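Local coordinates for protein beta-galactosidase (Bacillus circulans subsp. alkalophilus, PDB 3TTY) that hydrolyses terminal beta-D-galactosidic bonds, binding galactose in a TIM-barrel glycoside hydrolase domain that also carries a four-cysteine zinc site, at residues 119-122 with 123-127; 160-163 with 164-167; 176-179 with 180-184; 219-222 with 223-227; 258-262 with 263-267. One frame throughout, in Å; residues are numbered along the deposited sequence.

Contact 1. Residues 119-122 with 123-127; sequences PTYR and KYAKI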
# COMPACT_ATOMS: atom_id res chain seq x y z
N PRO A 119 -10.45 26.39 -20.99
CA PRO A 119 -10.66 27.30 -22.11
C PRO A 119 -9.44 27.36 -23.03
O PRO A 119 -9.57 27.47 -24.25
CB PRO A 119 -10.90 28.66 -21.44
CG PRO A 119 -11.19 28.36 -20.01
CD PRO A 119 -10.49 27.08 -19.68
N THR A 120 -8.25 27.29 -22.46
CA THR A 120 -7.05 27.33 -23.28
C THR A 120 -6.93 26.09 -24.15
O THR A 120 -6.75 26.20 -25.36
CB THR A 120 -5.80 27.51 -22.43
OG1 THR A 120 -5.85 28.80 -21.82
CG2 THR A 120 -4.55 27.39 -23.31
N TYR A 121 -7.06 24.93 -23.54
CA TYR A 121 -6.97 23.67 -24.27
C TYR A 121 -8.00 23.58 -25.40
O TYR A 121 -7.69 23.16 -26.51
CB TYR A 121 -7.13 22.49 -23.31
CG TYR A 121 -7.15 21.16 -24.02
CD1 TYR A 121 -5.99 20.63 -24.55
CD2 TYR A 121 -8.32 20.43 -24.14
CE1 TYR A 121 -6.00 19.41 -25.19
CE2 TYR A 121 -8.34 19.21 -24.78
CZ TYR A 121 -7.17 18.71 -25.31
OH TYR A 121 -7.18 17.50 -25.96
N ARG A 122 -9.24 23.95 -25.11
CA ARG A 122 -10.28 23.87 -26.12
C ARG A 122 -10.02 24.86 -27.25
O ARG A 122 -10.21 24.52 -28.42
CB ARG A 122 -11.67 24.06 -25.52
CG ARG A 122 -12.12 22.87 -24.69
CD ARG A 122 -13.63 22.79 -24.65
NE ARG A 122 -14.10 21.82 -23.66
CZ ARG A 122 -15.38 21.44 -23.55
NH1 ARG A 122 -16.29 21.95 -24.37
NH2 ARG A 122 -15.73 20.56 -22.61
N LYS A 123 -9.56 26.06 -26.91
CA LYS A 123 -9.19 27.06 -27.92
C LYS A 123 -8.11 26.56 -28.88
O LYS A 123 -8.30 26.57 -30.10
CB LYS A 123 -8.75 28.38 -27.26
CG LYS A 123 -8.28 29.45 -28.23
CD LYS A 123 -7.93 30.73 -27.50
CE LYS A 123 -7.25 31.74 -28.43
NZ LYS A 123 -6.85 33.00 -27.70
N TYR A 124 -6.99 26.10 -28.36
CA TYR A 124 -5.89 25.72 -29.26
C TYR A 124 -6.04 24.33 -29.89
O TYR A 124 -5.56 24.10 -31.00
CB TYR A 124 -4.54 25.89 -28.58
CG TYR A 124 -4.25 27.34 -28.28
CD1 TYR A 124 -4.02 28.24 -29.32
CD2 TYR A 124 -4.23 27.82 -26.97
CE1 TYR A 124 -3.76 29.57 -29.07
CE2 TYR A 124 -3.96 29.16 -26.71
CZ TYR A 124 -3.73 30.04 -27.76
OH TYR A 124 -3.48 31.37 -27.53
N ALA A 125 -6.72 23.43 -29.20
CA ALA A 125 -6.93 22.10 -29.75
C ALA A 125 -7.86 22.19 -30.96
O ALA A 125 -7.60 21.55 -31.98
CB ALA A 125 -7.50 21.15 -28.69
N LYS A 126 -8.92 22.99 -30.86
CA LYS A 126 -9.79 23.25 -32.01
C LYS A 126 -9.04 23.89 -33.18
O LYS A 126 -9.14 23.45 -34.32
CB LYS A 126 -10.97 24.13 -31.60
CG LYS A 126 -11.83 24.57 -32.79
CD LYS A 126 -13.20 25.09 -32.35
CE LYS A 126 -14.06 25.43 -33.58
NZ LYS A 126 -15.44 25.86 -33.19
N ILE A 127 -8.29 24.95 -32.90
CA ILE A 127 -7.50 25.58 -33.95
C ILE A 127 -6.54 24.58 -34.62
O ILE A 127 -6.48 24.52 -35.85
CB ILE A 127 -6.73 26.80 -33.42
CG1 ILE A 127 -7.74 27.89 -33.02
CG2 ILE A 127 -5.76 27.33 -34.47
CD1 ILE A 127 -7.11 29.17 -32.47

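Contact 2. Residues 160-163 with 164-167; sequences CEKQ and FRVW. With ZN (zinc ion), chain G.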
# COMPACT_ATOMS: atom_id res chain seq x y z
N CYS A 160 -13.58 22.36 -13.66
CA CYS A 160 -14.40 21.17 -13.70
C CYS A 160 -15.46 21.27 -12.62
O CYS A 160 -16.61 20.91 -12.85
CB CYS A 160 -13.56 19.90 -13.53
SG CYS A 160 -12.68 19.43 -15.04
N GLU A 161 -15.08 21.78 -11.46
CA GLU A 161 -16.01 21.86 -10.34
C GLU A 161 -17.18 22.79 -10.70
O GLU A 161 -18.35 22.41 -10.54
CB GLU A 161 -15.30 22.33 -9.07
CG GLU A 161 -16.07 22.07 -7.80
CD GLU A 161 -15.17 22.08 -6.58
OE1 GLU A 161 -15.04 21.01 -5.94
OE2 GLU A 161 -14.60 23.15 -6.27
N LYS A 162 -16.86 23.98 -11.21
CA LYS A 162 -17.90 24.91 -11.64
C LYS A 162 -18.76 24.33 -12.76
O LYS A 162 -19.97 24.50 -12.79
CB LYS A 162 -17.30 26.22 -12.12
CG LYS A 162 -16.55 27.02 -11.08
CD LYS A 162 -16.00 28.25 -11.76
CE LYS A 162 -15.00 28.99 -10.92
NZ LYS A 162 -14.32 29.99 -11.81
N GLN A 163 -18.11 23.64 -13.68
CA GLN A 163 -18.85 23.11 -14.82
C GLN A 163 -19.68 21.90 -14.38
O GLN A 163 -20.77 21.68 -14.90
CB GLN A 163 -17.89 22.80 -15.98
CG GLN A 163 -18.58 22.41 -17.27
CD GLN A 163 -19.61 23.44 -17.76
OE1 GLN A 163 -19.48 24.66 -17.54
NE2 GLN A 163 -20.64 22.95 -18.43
N PHE A 164 -19.20 21.16 -13.39
CA PHE A 164 -20.00 20.11 -12.75
C PHE A 164 -21.37 20.65 -12.31
O PHE A 164 -22.40 20.00 -12.49
CB PHE A 164 -19.26 19.54 -11.54
CG PHE A 164 -19.93 18.34 -10.91
CD1 PHE A 164 -20.52 17.35 -11.70
CD2 PHE A 164 -19.94 18.18 -9.53
CE1 PHE A 164 -21.12 16.23 -11.11
CE2 PHE A 164 -20.53 17.07 -8.94
CZ PHE A 164 -21.12 16.09 -9.73
N ARG A 165 -21.37 21.85 -11.74
CA ARG A 165 -22.61 22.44 -11.23
C ARG A 165 -23.55 22.77 -12.37
O ARG A 165 -24.76 22.59 -12.24
CB ARG A 165 -22.31 23.68 -10.38
CG ARG A 165 -21.43 23.36 -9.19
CD ARG A 165 -21.03 24.59 -8.40
NE ARG A 165 -20.17 24.24 -7.28
CZ ARG A 165 -18.97 24.78 -7.06
NH1 ARG A 165 -18.51 25.69 -7.89
NH2 ARG A 165 -18.25 24.40 -6.01
N VAL A 166 -23.00 23.26 -13.48
CA VAL A 166 -23.81 23.60 -14.65
C VAL A 166 -24.42 22.32 -15.18
O VAL A 166 -25.60 22.27 -15.52
CB VAL A 166 -22.94 24.27 -15.75
CG1 VAL A 166 -23.74 24.48 -17.04
CG2 VAL A 166 -22.35 25.61 -15.25
N TRP A 167 -23.62 21.27 -15.22
CA TRP A 167 -24.05 19.96 -15.72
C TRP A 167 -25.17 19.36 -14.85
O TRP A 167 -26.02 18.61 -15.34
CB TRP A 167 -22.84 19.03 -15.79
CG TRP A 167 -23.10 17.66 -16.34
CD1 TRP A 167 -22.92 17.23 -17.62
CD2 TRP A 167 -23.54 16.52 -15.60
NE1 TRP A 167 -23.23 15.90 -17.73
CE2 TRP A 167 -23.62 15.44 -16.51
CE3 TRP A 167 -23.88 16.31 -14.26
CZ2 TRP A 167 -24.03 14.17 -16.11
CZ3 TRP A 167 -24.29 15.05 -13.88
CH2 TRP A 167 -24.36 13.99 -14.80
ZN ZN G . -10.57 20.34 -14.86

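Contact 3. Residues 176-179 with 180-184; sequences EALN and KAWNT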
# COMPACT_ATOMS: atom_id res chain seq x y z
N GLU A 176 -34.38 20.82 -5.70
CA GLU A 176 -35.28 19.85 -5.09
C GLU A 176 -35.08 18.48 -5.75
O GLU A 176 -35.01 17.45 -5.07
CB GLU A 176 -36.73 20.31 -5.16
CG GLU A 176 -37.67 19.47 -4.31
CD GLU A 176 -39.10 20.01 -4.32
OE1 GLU A 176 -39.28 21.23 -4.11
OE2 GLU A 176 -40.04 19.20 -4.55
N ALA A 177 -34.95 18.46 -7.08
CA ALA A 177 -34.75 17.21 -7.80
C ALA A 177 -33.35 16.67 -7.53
O ALA A 177 -33.16 15.46 -7.42
CB ALA A 177 -34.98 17.40 -9.30
N LEU A 178 -32.38 17.56 -7.40
CA LEU A 178 -31.03 17.11 -7.08
C LEU A 178 -30.99 16.46 -5.70
O LEU A 178 -30.51 15.34 -5.54
CB LEU A 178 -30.03 18.27 -7.16
CG LEU A 178 -28.62 17.78 -6.79
CD1 LEU A 178 -27.66 17.92 -7.94
CD2 LEU A 178 -28.10 18.49 -5.54
N ASN A 179 -31.51 17.15 -4.69
CA ASN A 179 -31.49 16.63 -3.34
C ASN A 179 -32.16 15.27 -3.24
O ASN A 179 -31.74 14.42 -2.45
CB ASN A 179 -32.08 17.63 -2.34
CG ASN A 179 -31.08 18.69 -1.93
OD1 ASN A 179 -29.94 18.39 -1.60
ND2 ASN A 179 -31.50 19.95 -1.97
N LYS A 180 -33.20 15.05 -4.04
CA LYS A 180 -33.87 13.74 -4.03
C LYS A 180 -33.07 12.67 -4.78
O LYS A 180 -32.87 11.56 -4.26
CB LYS A 180 -35.28 13.86 -4.62
CG LYS A 180 -36.16 12.64 -4.40
CD LYS A 180 -37.63 13.06 -4.29
CE LYS A 180 -38.58 11.89 -4.48
NZ LYS A 180 -38.42 11.31 -5.84
N ALA A 181 -32.62 12.99 -5.99
CA ALA A 181 -31.80 12.05 -6.75
C ALA A 181 -30.59 11.58 -5.94
O ALA A 181 -30.18 10.44 -6.06
CB ALA A 181 -31.33 12.68 -8.06
N TRP A 182 -30.06 12.45 -5.09
CA TRP A 182 -28.84 12.14 -4.34
C TRP A 182 -29.11 11.66 -2.92
O TRP A 182 -28.18 11.31 -2.19
CB TRP A 182 -27.93 13.37 -4.27
CG TRP A 182 -27.11 13.59 -5.51
CD1 TRP A 182 -27.09 12.82 -6.62
CD2 TRP A 182 -26.17 14.65 -5.74
NE1 TRP A 182 -26.22 13.33 -7.54
CE2 TRP A 182 -25.62 14.45 -7.02
CE3 TRP A 182 -25.74 15.75 -4.99
CZ2 TRP A 182 -24.66 15.30 -7.57
CZ3 TRP A 182 -24.79 16.59 -5.54
CH2 TRP A 182 -24.26 16.36 -6.81
N ASN A 183 -30.38 11.66 -2.53
CA ASN A 183 -30.79 11.32 -1.15
C ASN A 183 -30.09 12.15 -0.06
O ASN A 183 -29.63 11.62 0.95
CB ASN A 183 -30.59 9.83 -0.89
CG ASN A 183 -31.66 9.27 0.03
OD1 ASN A 183 -32.85 9.51 -0.18
ND2 ASN A 183 -31.24 8.58 1.09
N THR A 184 -30.02 13.46 -0.25
CA THR A 184 -29.19 14.28 0.60
C THR A 184 -29.73 14.50 2.02
O THR A 184 -29.06 15.12 2.85
CB THR A 184 -28.91 15.64 -0.03
OG1 THR A 184 -30.14 16.37 -0.16
CG2 THR A 184 -28.28 15.47 -1.41

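Contact 4. Residues 219-222 with 223-227; sequences LDYR and RFQSD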
# COMPACT_ATOMS: atom_id res chain seq x y z
N LEU A 219 -21.14 8.98 -8.82
CA LEU A 219 -21.66 8.45 -10.07
C LEU A 219 -21.83 9.55 -11.11
O LEU A 219 -21.35 9.43 -12.23
CB LEU A 219 -22.99 7.74 -9.82
CG LEU A 219 -23.70 7.09 -11.00
CD1 LEU A 219 -22.75 6.21 -11.78
CD2 LEU A 219 -24.93 6.29 -10.52
N ASP A 220 -22.52 10.63 -10.73
CA ASP A 220 -22.71 11.79 -11.60
C ASP A 220 -21.42 12.47 -12.02
O ASP A 220 -21.33 12.98 -13.12
CB ASP A 220 -23.63 12.84 -10.96
CG ASP A 220 -25.10 12.46 -11.06
OD1 ASP A 220 -25.93 13.11 -10.39
OD2 ASP A 220 -25.41 11.48 -11.78
N TYR A 221 -20.42 12.49 -11.15
CA TYR A 221 -19.18 13.15 -11.53
C TYR A 221 -18.46 12.36 -12.63
O TYR A 221 -17.89 12.93 -13.57
CB TYR A 221 -18.29 13.38 -10.31
CG TYR A 221 -17.24 14.43 -10.57
CD1 TYR A 221 -17.56 15.79 -10.54
CD2 TYR A 221 -15.92 14.07 -10.87
CE1 TYR A 221 -16.59 16.76 -10.79
CE2 TYR A 221 -14.96 15.02 -11.11
CZ TYR A 221 -15.30 16.36 -11.08
OH TYR A 221 -14.34 17.30 -11.33
N ARG A 222 -18.51 11.03 -12.52
CA ARG A 222 -17.94 10.18 -13.55
C ARG A 222 -18.69 10.35 -14.88
O ARG A 222 -18.07 10.43 -15.94
CB ARG A 222 -17.88 8.72 -13.08
CG ARG A 222 -16.77 8.47 -12.07
CD ARG A 222 -17.06 7.32 -11.11
NE ARG A 222 -15.93 7.08 -10.20
CZ ARG A 222 -15.66 7.82 -9.13
NH1 ARG A 222 -16.44 8.85 -8.81
NH2 ARG A 222 -14.61 7.54 -8.37
N ARG A 223 -20.02 10.45 -14.83
CA ARG A 223 -20.77 10.76 -16.06
C ARG A 223 -20.24 12.07 -16.64
O ARG A 223 -19.98 12.17 -17.84
CB ARG A 223 -22.27 10.89 -15.79
CG ARG A 223 -22.93 9.65 -15.27
CD ARG A 223 -24.40 9.90 -14.93
NE ARG A 223 -25.17 8.65 -14.96
CZ ARG A 223 -26.01 8.24 -14.02
NH1 ARG A 223 -26.23 8.99 -12.94
NH2 ARG A 223 -26.65 7.08 -14.17
N PHE A 224 -20.10 13.07 -15.78
CA PHE A 224 -19.73 14.43 -16.16
C PHE A 224 -18.34 14.49 -16.80
O PHE A 224 -18.15 15.07 -17.87
CB PHE A 224 -19.81 15.33 -14.92
CG PHE A 224 -19.10 16.64 -15.06
CD1 PHE A 224 -19.51 17.57 -16.00
CD2 PHE A 224 -18.03 16.94 -14.25
CE1 PHE A 224 -18.84 18.79 -16.14
CE2 PHE A 224 -17.35 18.15 -14.38
CZ PHE A 224 -17.76 19.07 -15.33
N GLN A 225 -17.36 13.89 -16.12
CA GLN A 225 -16.00 13.80 -16.64
C GLN A 225 -15.97 13.10 -18.00
O GLN A 225 -15.33 13.57 -18.94
CB GLN A 225 -15.10 13.08 -15.64
CG GLN A 225 -14.69 13.96 -14.45
CD GLN A 225 -13.83 15.12 -14.89
OE1 GLN A 225 -12.69 14.94 -15.31
NE2 GLN A 225 -14.37 16.33 -14.82
N SER A 226 -16.68 11.99 -18.11
CA SER A 226 -16.79 11.29 -19.36
C SER A 226 -17.42 12.21 -20.42
O SER A 226 -16.85 12.37 -21.50
CB SER A 226 -17.58 10.00 -19.18
OG SER A 226 -17.61 9.25 -20.38
N ASP A 227 -18.55 12.84 -20.10
CA ASP A 227 -19.18 13.79 -21.03
C ASP A 227 -18.23 14.92 -21.45
O ASP A 227 -18.23 15.30 -22.62
CB ASP A 227 -20.46 14.42 -20.44
CG ASP A 227 -21.62 13.44 -20.34
OD1 ASP A 227 -21.42 12.25 -20.63
OD2 ASP A 227 -22.73 13.87 -19.94

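Contact 5. Residues 258-262 with 263-267; sequences PELDY and FKWAK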
# COMPACT_ATOMS: atom_id res chain seq x y z
N PRO A 258 -12.28 1.42 -17.35
CA PRO A 258 -13.42 1.70 -16.46
C PRO A 258 -13.93 3.15 -16.44
O PRO A 258 -15.08 3.35 -16.06
CB PRO A 258 -12.91 1.29 -15.06
CG PRO A 258 -11.41 1.27 -15.16
CD PRO A 258 -11.05 1.04 -16.61
N GLU A 259 -13.13 4.12 -16.86
CA GLU A 259 -13.44 5.52 -16.57
C GLU A 259 -14.34 6.28 -17.56
O GLU A 259 -14.83 7.36 -17.25
CB GLU A 259 -12.15 6.31 -16.31
CG GLU A 259 -11.41 5.84 -15.06
CD GLU A 259 -10.21 6.69 -14.76
OE1 GLU A 259 -9.53 7.13 -15.72
OE2 GLU A 259 -9.93 6.91 -13.56
N LEU A 260 -14.57 5.71 -18.73
CA LEU A 260 -15.38 6.37 -19.75
C LEU A 260 -16.52 5.48 -20.23
O LEU A 260 -16.34 4.27 -20.39
CB LEU A 260 -14.49 6.76 -20.93
CG LEU A 260 -13.91 8.18 -21.00
CD1 LEU A 260 -13.95 8.92 -19.68
CD2 LEU A 260 -12.50 8.18 -21.60
N ASP A 261 -17.68 6.07 -20.48
CA ASP A 261 -18.82 5.33 -20.99
C ASP A 261 -18.72 5.21 -22.51
O ASP A 261 -19.25 6.05 -23.24
CB ASP A 261 -20.12 6.04 -20.62
CG ASP A 261 -21.36 5.26 -21.02
OD1 ASP A 261 -21.23 4.24 -21.74
OD2 ASP A 261 -22.46 5.69 -20.61
N TYR A 262 -18.04 4.18 -22.99
CA TYR A 262 -17.73 4.09 -24.42
C TYR A 262 -18.96 3.95 -25.32
O TYR A 262 -18.93 4.38 -26.47
CB TYR A 262 -16.73 2.96 -24.69
CG TYR A 262 -15.29 3.34 -24.40
CD1 TYR A 262 -14.86 4.65 -24.54
CD2 TYR A 262 -14.36 2.39 -23.98
CE1 TYR A 262 -13.54 5.01 -24.29
CE2 TYR A 262 -13.05 2.74 -23.73
CZ TYR A 262 -12.64 4.05 -23.89
OH TYR A 262 -11.33 4.40 -23.65
N PHE A 263 -20.03 3.37 -24.79
CA PHE A 263 -21.27 3.26 -25.56
C PHE A 263 -21.75 4.63 -25.99
O PHE A 263 -22.14 4.82 -27.13
CB PHE A 263 -22.36 2.51 -24.78
CG PHE A 263 -22.21 1.02 -24.85
CD1 PHE A 263 -22.34 0.37 -26.06
CD2 PHE A 263 -21.89 0.28 -23.74
CE1 PHE A 263 -22.18 -0.99 -26.15
CE2 PHE A 263 -21.72 -1.08 -23.82
CZ PHE A 263 -21.87 -1.72 -25.02
N LYS A 264 -21.67 5.58 -25.07
CA LYS A 264 -22.02 6.96 -25.35
C LYS A 264 -20.96 7.61 -26.26
O LYS A 264 -21.29 8.41 -27.14
CB LYS A 264 -22.19 7.70 -24.03
CG LYS A 264 -22.41 9.19 -24.16
CD LYS A 264 -22.96 9.75 -22.86
CE LYS A 264 -23.08 11.28 -22.91
NZ LYS A 264 -23.80 11.79 -21.69
N TRP A 265 -19.70 7.26 -26.06
CA TRP A 265 -18.65 7.77 -26.94
C TRP A 265 -18.84 7.33 -28.40
O TRP A 265 -18.71 8.14 -29.32
CB TRP A 265 -17.26 7.36 -26.44
CG TRP A 265 -16.70 8.27 -25.37
CD1 TRP A 265 -17.16 8.40 -24.09
CD2 TRP A 265 -15.58 9.16 -25.49
NE1 TRP A 265 -16.41 9.34 -23.41
CE2 TRP A 265 -15.43 9.82 -24.25
CE3 TRP A 265 -14.70 9.48 -26.54
CZ2 TRP A 265 -14.43 10.76 -24.01
CZ3 TRP A 265 -13.70 10.43 -26.30
CH2 TRP A 265 -13.58 11.06 -25.05
N ALA A 266 -19.17 6.05 -28.61
CA ALA A 266 -19.16 5.46 -29.94
C ALA A 266 -20.21 6.08 -30.86
O ALA A 266 -20.04 6.11 -32.08
CB ALA A 266 -19.33 3.93 -29.87
N LYS A 267 -21.29 6.58 -30.27
CA LYS A 267 -22.35 7.21 -31.05
C LYS A 267 -21.81 8.45 -31.76
O LYS A 267 -22.32 8.84 -32.81
CB LYS A 267 -23.53 7.58 -30.15
CG LYS A 267 -24.21 6.38 -29.50
CD LYS A 267 -25.41 6.83 -28.66
CE LYS A 267 -26.11 5.67 -27.96
NZ LYS A 267 -26.56 4.63 -28.94

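Contact 1. Residues 119-122 with 123-127
Residues 119-122 and 123-127 form one unbroken run of alpha-helix, with Pro119 to Arg122 handing four carbonyls to the amides one turn on. Lys123 N bonds to Pro119 O at 3.0 Å, Tyr124 N to Thr120 O at 3.0 Å and Ala125 N to Tyr121 O at 2.9 Å. Lys126 N reaches Arg122 O over a slightly longer 3.2 Å. The second of these is the straightest, with an angle of 169° at the hydrogen.

Side chains four residues apart meet along the flanks of the helix. Tyr121 has CG anti to its backbone nitrogen (chi1 176°), which swings the phenol alongside the following turn and lets the methyl of Ala125 sit over one ring face. The CB lies 4.2 Å from the ring centroid, close to the normal, a CH-pi contact that takes in CE1 and CZ. These are the first two and a half turns of helix 119-135, a long helix that precedes barrel strand 142-146 in the chain and begins near the zinc cysteines. On another flank, Thr120 turns its methyl CG2 to the ring edge of Tyr124, 3.7 Å from CD2 and in the plane of the ring. The hydroxyls of Thr120 and Tyr121 are engaged elsewhere: Thr120 OG1 bonds to Asp95 OD1, and Tyr121 OH to the carbonyl of Thr82. Arg122 runs back along the helix start, its NE hydrogen-bonded to Pro116 O, while its side chain also packs on Glu231 and Met235 of helix 215-243. Lys123, by contrast, contributes mainly its CB, 3.2 Å from Pro119 O, and then extends away with its amine toward solvent.

Contact 2. Residues 160-163 with 164-167
Arg165 lies back over the preceding turn, where Glu161 and Lys162 receive it. Its CB stands 3.5 Å from Lys162 O, and CG is equally near Glu161 O. CG is anti to the carbonyl carbon (chi1 -59°), and the extended chain beyond it runs past Glu161 O through CD and NE. At the guanidinium, Glu161 CG lies over one face, 3.7 Å from NH2, while NH1 skirts CA and CG of Lys162. The charges meet less closely: Glu161 OE2 and Arg165 NH2 form a long salt bridge of 3.9 Å.

This is an i to i+4 pair on helix 158-172, whose first turn supplies a zinc ligand: Cys160 SG binds the zinc at 2.3 Å, and Cys115, Cys155 and Cys157 complete the four-cysteine site. Replacing Arg165 by an alanine would probably leave Glu161 OE2 without this positive charge and Ile197 O, which NH2 also bonds, without this donor. Glu161 OE1 has partners of its own, Ala199 N and Lys107 of a neighbouring subunit. On another flank of the same turns, Gln163 bends at chi2 (55°) to lay its amide against Val166, three residues on, NE2 lying 3.7 Å from CG1.

Contact 3. Residues 176-179 with 180-184
The contact is a helix C-terminal cap: residues 176-179 lie in helix 175-181, 180-181 finish it, and the chain then turns back at Asn183 in a Schellman motif. Asn183 leaves the helical region with positive phi (54°), and two bonds return to the last turn: Asn183 N to Lys180 O, 3.0 Å, and Thr184 N to Asn179 O at 3.0 Å, in the carbonyl plane. Before them, Trp182 N still makes a helical bond to Leu178 O, also 3.0 Å.

Side chains close the same loop. Thr184 OG1, held between its backbone nitrogen and carbonyl carbon (chi1 65°), donates to Asn179 OD1; the modelled separation of 2.5 Å is very short and its exact value should be read with caution. Asn179 ND2 bonds Phe191 O, so both ends of the amide help fix its rotation. On a different flank Leu178 lies across the indole of Trp182, with CD1 over the six-membered ring, 3.8 Å from its centroid and 7° off the normal, and CD2 as near to CE3.

Leu178 and Trp182 also pack on Leu168 of the preceding helix 158-172, and Trp182 NE1 bonds Asp220 OD1 of helix 215-243, which ties this short helix to both neighbours.

Contact 4. Residues 219-222 with 223-227
Asp220 and Arg223 form the first shell, a buried salt bridge three residues apart in which NH1 donates to OD2 at 2.9 Å. The carboxylate oxygen lies in the guanidinium plane, at its edge, and is met nearly along its own C-O axis, although the two flat groups are turned 42° apart. Leu219 covers one guanidinium face, with CG 3.7 Å from NH1. An extended chain from CG to NE carries the charge back beside Leu219 and Asp220.

On another side Tyr221 receives two neighbours. Its CE1 meets CD2 at the edge of Phe224 at 3.8 Å, the ring planes inclined at 58°. Gln225 instead runs alongside Tyr221 and points the same way, its CG 3.5 Å from CE2 and its amide plane only 9° from that of the ring; the bend at chi2 sets it there. All this belongs to helix 215-243, the long helix that leads into barrel strand 249-253 and packs against the zinc site, Tyr221 and Gln225 touching Cys160. Backbone bonds such as Gln225 N to Tyr221 O, 2.8 Å, hold the spacing.

Farther out, Asp220 OD1 accepts from Tyr172 OH and Trp182 NE1, while Arg223 NE makes a salt bridge with Glu406 and NH2 bonds Glu493 O. A leucine in place of Arg223 would probably leave Asp220 OD2 and Glu406 without their shared cation in a buried setting. Tyr221 OH bonds Cys155 O and Gln225 OE1 bonds Cys155 N, so the parallel pair is anchored through the backbone N and O of Cys155, a zinc ligand.

Contact 5. Residues 258-262 with 263-267
Asp261 sits at the N-cap, the centre of an inverse gamma turn, and its carbonyl opens the short helix 262-266 by accepting Trp265 N at 3.1 Å, with a weak second bond from Lys264 N; Ala266 N follows onto Tyr262 O at 2.7 Å.

Trp265 gathers the side chains. Its CG is anti to the carbonyl carbon (chi1 -83°), which lays the indole back toward the loop that precedes the helix. There Leu260 meets it, CG 3.7 Å from NE1 and the CD2 methyl over one ring face, 4.0 Å from CZ2. Asp261 O comes to the edge of the indole in its plane, 3.3 Å from CD1. Tyr262 presents its own edge to the face of the five-membered ring, a T-shaped pair with centroids 5.8 Å apart and planes at 89°, in which CD1 is the nearest ring atom.

Tyr262 OH bonds Met254 N just past barrel strand 249-253, and Trp265 leans on Thr251 of that strand. On the side of helix 215-243, Trp265 NE1 bonds Ser226 OG and Lys264 NZ pairs with Asp227, while Trp405 and Trp409 of helix 405-413 pack on Asp261.

All five contacts follow one another along the chain: contact 1 precedes barrel strand 142-146, contacts 2 to 4 come between it and strand 249-253, and contact 5 follows. Contact 4, on helix 215-243, is the common neighbour: contact 2 is centred about 10 Å away, contact 5 about 11 Å and contact 3 about 17 Å, and it touches each. Contacts 2 and 3 sit on successive helices, 158-172 and 175-181, and also touch. Contact 1 stands apart, its nearest atoms about 6 Å from contacts 2 and 4, though its side chains pack on helix 215-243 beyond contact 4. The long helix thus lies between the zinc-bearing excursion and contact 5, joining the zinc-site helices to the barrel.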